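Local coordinates for protein thiamine-monophosphate kinase (Stenotrophomonas maltophilia, PDB 6XEP) that probably catalyses the ATP-dependent phosphorylation of thiamine monophosphate to thiamine diphosphate, the active form of vitamin B1, at residues A[47-59]-A[74-88]. Sequence-based numbering, arbitrary orientation. Where two conformers were deposited one is given.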
loop_
_atom_site.group_PDB
_atom_site.type_symbol
_atom_site.label_atom_id
_atom_site.label_comp_id
_atom_site.label_asym_id
_atom_site.label_seq_id
_atom_site.Cartn_x
_atom_site.Cartn_y
_atom_site.Cartn_z
ATOM N N GLU A 47 -14.721 -16.705 -1.485
ATOM C CA GLU A 47 -13.767 -16.194 -2.453
ATOM C C GLU A 47 -12.424 -15.947 -1.779
ATOM O O GLU A 47 -12.319 -15.855 -0.553
ATOM C CB GLU A 47 -14.289 -14.914 -3.125
ATOM C CG GLU A 47 -15.525 -15.207 -3.966
ATOM C CD GLU A 47 -15.862 -14.128 -4.975
ATOM O OE1 GLU A 47 -15.089 -13.161 -5.104
ATOM O OE2 GLU A 47 -16.918 -14.247 -5.638
ATOM N N GLN A 48 -11.387 -15.880 -2.596
ATOM C CA GLN A 48 -10.055 -15.562 -2.109
ATOM C C GLN A 48 -9.684 -14.143 -2.503
ATOM O O GLN A 48 -10.146 -13.617 -3.521
ATOM C CB GLN A 48 -9.032 -16.563 -2.640
ATOM C CG GLN A 48 -9.210 -17.942 -2.021
ATOM C CD GLN A 48 -8.495 -19.017 -2.787
ATOM O OE1 GLN A 48 -8.709 -19.185 -3.988
ATOM N NE2 GLN A 48 -7.618 -19.743 -2.104
ATOM N N LEU A 49 -8.847 -13.517 -1.674
ATOM C CA LEU A 49 -8.343 -12.179 -1.934
ATOM C C LEU A 49 -6.996 -12.252 -2.627
ATOM O O LEU A 49 -6.150 -13.076 -2.270
ATOM C CB LEU A 49 -8.151 -11.389 -0.639
ATOM C CG LEU A 49 -9.290 -10.783 0.136
ATOM C CD1 LEU A 49 -8.664 -10.081 1.336
ATOM C CD2 LEU A 49 -9.982 -9.809 -0.751
ATOM N N VAL A 50 -6.783 -11.357 -3.579
ATOM C CA VAL A 50 -5.458 -11.146 -4.151
ATOM C C VAL A 50 -5.160 -9.664 -4.065
ATOM O O VAL A 50 -6.058 -8.822 -4.161
ATOM C CB VAL A 50 -5.315 -11.628 -5.609
ATOM C CG1 VAL A 50 -5.527 -13.088 -5.680
ATOM C CG2 VAL A 50 -6.288 -10.936 -6.498
ATOM N N VAL A 51 -3.894 -9.342 -3.860
ATOM C CA VAL A 51 -3.505 -7.984 -3.524
ATOM C C VAL A 51 -2.347 -7.592 -4.417
ATOM O O VAL A 51 -1.408 -8.380 -4.603
ATOM C CB VAL A 51 -3.105 -7.862 -2.044
ATOM C CG1 VAL A 51 -2.766 -6.440 -1.726
ATOM C CG2 VAL A 51 -4.237 -8.347 -1.149
ATOM N N THR A 52 -2.416 -6.387 -4.972
ATOM C CA THR A 52 -1.371 -5.829 -5.814
ATOM C C THR A 52 -0.942 -4.490 -5.245
ATOM O O THR A 52 -1.725 -3.811 -4.587
ATOM C CB THR A 52 -1.834 -5.619 -7.264
ATOM O OG1 THR A 52 -2.831 -4.594 -7.308
ATOM C CG2 THR A 52 -2.410 -6.888 -7.834
ATOM N N ALA A 53 0.303 -4.104 -5.516
ATOM C CA ALA A 53 0.774 -2.820 -5.022
ATOM C C ALA A 53 1.788 -2.284 -6.012
ATOM O O ALA A 53 2.630 -3.034 -6.500
ATOM C CB ALA A 53 1.419 -2.922 -3.637
ATOM N N ASP A 54 1.699 -0.989 -6.291
ATOM C CA ASP A 54 2.582 -0.321 -7.239
ATOM C C ASP A 54 2.826 1.086 -6.729
ATOM O O ASP A 54 1.924 1.704 -6.159
ATOM C CB ASP A 54 1.965 -0.260 -8.641
ATOM C CG ASP A 54 1.761 -1.635 -9.260
ATOM O OD1 ASP A 54 0.629 -2.162 -9.157
ATOM O OD2 ASP A 54 2.729 -2.194 -9.842
ATOM N N THR A 55 4.040 1.589 -6.917
ATOM C CA THR A 55 4.340 2.974 -6.590
ATOM C C THR A 55 4.713 3.689 -7.875
ATOM O O THR A 55 5.486 3.156 -8.669
ATOM C CB THR A 55 5.477 3.083 -5.571
ATOM O OG1 THR A 55 5.045 2.535 -4.320
ATOM C CG2 THR A 55 5.875 4.543 -5.380
ATOM N N LEU A 56 4.145 4.870 -8.090
ATOM C CA LEU A 56 4.553 5.737 -9.190
ATOM C C LEU A 56 5.252 6.944 -8.591
ATOM O O LEU A 56 4.687 7.630 -7.730
ATOM C CB LEU A 56 3.368 6.169 -10.056
ATOM C CG LEU A 56 2.928 5.165 -11.141
ATOM C CD1 LEU A 56 2.442 3.851 -10.567
ATOM C CD2 LEU A 56 1.862 5.781 -12.025
ATOM N N ASN A 57 6.477 7.193 -9.042
ATOM C CA ASN A 57 7.302 8.290 -8.559
ATOM C C ASN A 57 7.480 9.338 -9.646
ATOM O O ASN A 57 7.739 9.000 -10.807
ATOM C CB ASN A 57 8.668 7.772 -8.124
ATOM C CG ASN A 57 8.558 6.889 -6.920
ATOM O OD1 ASN A 57 7.818 7.218 -6.001
ATOM N ND2 ASN A 57 9.239 5.743 -6.930
ATOM N N SER A 58 7.367 10.610 -9.239
ATOM C CA SER A 58 7.509 11.744 -10.145
ATOM C C SER A 58 8.870 11.731 -10.830
ATOM O O SER A 58 9.911 11.532 -10.190
ATOM C CB SER A 58 7.312 13.055 -9.369
ATOM O OG SER A 58 7.504 14.191 -10.204
ATOM N N GLY A 59 8.858 11.931 -12.148
ATOM C CA GLY A 59 10.066 11.880 -12.936
ATOM C C GLY A 59 10.521 10.492 -13.330
ATOM O O GLY A 59 11.345 10.365 -14.247
ATOM N N LYS A 74 -3.644 7.160 -13.803
ATOM C CA LYS A 74 -2.663 6.147 -14.152
ATOM C C LYS A 74 -2.210 5.369 -12.927
ATOM O O LYS A 74 -1.991 4.155 -13.013
ATOM C CB LYS A 74 -1.468 6.787 -14.873
ATOM C CG LYS A 74 -0.480 5.728 -15.363
ATOM C CD LYS A 74 0.440 6.256 -16.474
ATOM C CE LYS A 74 1.270 5.104 -17.036
ATOM N NZ LYS A 74 2.159 5.511 -18.156
ATOM N N THR A 75 -2.110 6.039 -11.766
ATOM C CA THR A 75 -1.701 5.323 -10.555
ATOM C C THR A 75 -2.647 4.156 -10.273
ATOM O O THR A 75 -2.206 3.029 -10.009
ATOM C CB THR A 75 -1.640 6.301 -9.369
ATOM O OG1 THR A 75 -0.629 7.280 -9.630
ATOM C CG2 THR A 75 -1.232 5.575 -8.109
ATOM N N LEU A 76 -3.951 4.387 -10.391
ATOM C CA LEU A 76 -4.898 3.293 -10.196
ATOM C C LEU A 76 -4.886 2.317 -11.374
ATOM O O LEU A 76 -5.024 1.106 -11.177
ATOM C CB LEU A 76 -6.302 3.849 -9.983
ATOM C CG LEU A 76 -7.443 2.845 -9.831
ATOM C CD1 LEU A 76 -7.216 1.918 -8.617
ATOM C CD2 LEU A 76 -8.761 3.609 -9.690
ATOM N N ALA A 77 -4.747 2.821 -12.602
ATOM C CA ALA A 77 -4.804 1.953 -13.774
ATOM C C ALA A 77 -3.742 0.856 -13.728
ATOM O O ALA A 77 -3.993 -0.273 -14.164
ATOM C CB ALA A 77 -4.645 2.782 -15.050
ATOM N N VAL A 78 -2.543 1.172 -13.235
ATOM C CA VAL A 78 -1.493 0.157 -13.138
ATOM C C VAL A 78 -1.966 -1.017 -12.285
ATOM O O VAL A 78 -1.798 -2.186 -12.647
ATOM C CB VAL A 78 -0.199 0.776 -12.580
ATOM C CG1 VAL A 78 0.845 -0.310 -12.416
ATOM C CG2 VAL A 78 0.293 1.848 -13.527
ATOM N N ASN A 79 -2.577 -0.719 -11.140
ATOM C CA ASN A 79 -3.022 -1.775 -10.236
ATOM C C ASN A 79 -4.192 -2.554 -10.810
ATOM O O ASN A 79 -4.281 -3.779 -10.645
ATOM C CB ASN A 79 -3.410 -1.160 -8.898
ATOM C CG ASN A 79 -2.216 -0.742 -8.108
ATOM O OD1 ASN A 79 -1.692 0.359 -8.283
ATOM N ND2 ASN A 79 -1.741 -1.631 -7.246
ATOM N N LEU A 80 -5.134 -1.851 -11.440
ATOM C CA LEU A 80 -6.266 -2.536 -12.033
ATOM C C LEU A 80 -5.819 -3.442 -13.169
ATOM O O LEU A 80 -6.406 -4.505 -13.380
ATOM C CB LEU A 80 -7.288 -1.521 -12.528
ATOM C CG LEU A 80 -8.044 -0.765 -11.442
ATOM C CD1 LEU A 80 -9.014 0.248 -12.066
ATOM C CD2 LEU A 80 -8.792 -1.751 -10.520
ATOM N N SER A 81 -4.799 -3.024 -13.919
ATOM C CA SER A 81 -4.282 -3.873 -14.983
ATOM C C SER A 81 -3.660 -5.147 -14.405
ATOM O O SER A 81 -3.798 -6.232 -14.986
ATOM C CB SER A 81 -3.268 -3.096 -15.814
ATOM O OG SER A 81 -2.766 -3.927 -16.839
ATOM N N ASP A 82 -2.968 -5.023 -13.264
ATOM C CA ASP A 82 -2.431 -6.187 -12.560
ATOM C C ASP A 82 -3.556 -7.136 -12.160
ATOM O O ASP A 82 -3.462 -8.356 -12.338
ATOM C CB ASP A 82 -1.674 -5.752 -11.298
ATOM C CG ASP A 82 -0.441 -4.897 -11.573
ATOM O OD1 ASP A 82 0.026 -4.807 -12.722
ATOM O OD2 ASP A 82 0.067 -4.308 -10.588
ATOM N N LEU A 83 -4.629 -6.579 -11.581
ATOM C CA LEU A 83 -5.762 -7.406 -11.175
ATOM C C LEU A 83 -6.432 -8.039 -12.381
ATOM O O LEU A 83 -6.884 -9.183 -12.311
ATOM C CB LEU A 83 -6.783 -6.574 -10.395
ATOM C CG LEU A 83 -6.339 -6.156 -8.993
ATOM C CD1 LEU A 83 -7.445 -5.377 -8.316
ATOM C CD2 LEU A 83 -5.971 -7.389 -8.172
ATOM N N ALA A 84 -6.514 -7.306 -13.493
ATOM C CA ALA A 84 -7.153 -7.843 -14.696
ATOM C C ALA A 84 -6.461 -9.106 -15.181
ATOM O O ALA A 84 -7.118 -10.085 -15.569
ATOM C CB ALA A 84 -7.144 -6.789 -15.802
ATOM N N ALA A 85 -5.127 -9.099 -15.180
ATOM C CA ALA A 85 -4.365 -10.224 -15.693
ATOM C C ALA A 85 -4.527 -11.450 -14.825
ATOM O O ALA A 85 -4.186 -12.550 -15.259
ATOM C CB ALA A 85 -2.880 -9.850 -15.801
ATOM N N MET A 86 -5.030 -11.283 -13.602
ATOM C CA MET A 86 -5.359 -12.413 -12.750
ATOM C C MET A 86 -6.834 -12.775 -12.803
ATOM O O MET A 86 -7.244 -13.737 -12.153
ATOM C CB MET A 86 -4.935 -12.108 -11.315
ATOM C CG MET A 86 -3.438 -11.977 -11.230
ATOM S SD MET A 86 -2.928 -11.840 -9.529
ATOM C CE MET A 86 -3.399 -10.167 -9.171
ATOM N N GLY A 87 -7.627 -12.051 -13.594
ATOM C CA GLY A 87 -9.053 -12.315 -13.646
ATOM C C GLY A 87 -9.747 -12.034 -12.330
ATOM O O GLY A 87 -10.764 -12.670 -12.017
ATOM N N ALA A 88 -9.213 -11.109 -11.549
ATOM C CA ALA A 88 -9.762 -10.803 -10.244
ATOM C C ALA A 88 -10.755 -9.663 -10.357
ATOM O O ALA A 88 -10.595 -8.760 -11.174
ATOM C CB ALA A 88 -8.651 -10.429 -9.264
HETATM O O HOH W 1 2.742 -3.492 -12.179
#
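T52, in the first of its two modelled conformers, meets the helix with both branches of its side chain. Its OG1, flanked by its own N and C (chi1 67°), accepts a nearly straight hydrogen bond of 3.2 Å from N79 ND2 and lies close to the plane of the N79 amide. Its methyl CG2 dips into an apolar pocket, 3.6 Å from L83 CD2 and 3.7 Å from M86 CE. A branched residue with one polar and one apolar arm suits this junction. V50 continues the tight packing, its CG2 resting 3.7 Å from A88 CB, just beyond the Schellman motif that ends the helix, where the positive phi of G87 turns the chain. Strand 48-57 and helix 68-85 belong to the PurM-like N-terminal domain of the AIR synthase family; the helix packs on one face of the sheet, so alternate strand residues V50, T52, D54 and L56 turn to it, while V51 and T55 face the second subunit. At the other end L56 lays CD2 beside T75 and the aliphatic part of K74, whose amine pairs with D274.

Against this closely packed, largely buried end stands the watered side at D54 and partly exposed D82. In one of two modelled conformers of D82, its OD2 stands 2.6 Å from D54 OD1, and V78 CG1 packs 3.5 Å from D54 CG. A water lies within hydrogen-bonding distance of both D54 OD2 (2.7 Å) and D82 OD1, and D223 adds a further carboxylate beside D82. Such a cluster is consistent with the predicted magnesium sites; magnesium, absent from this structure, would probably offset the gathered negative charge.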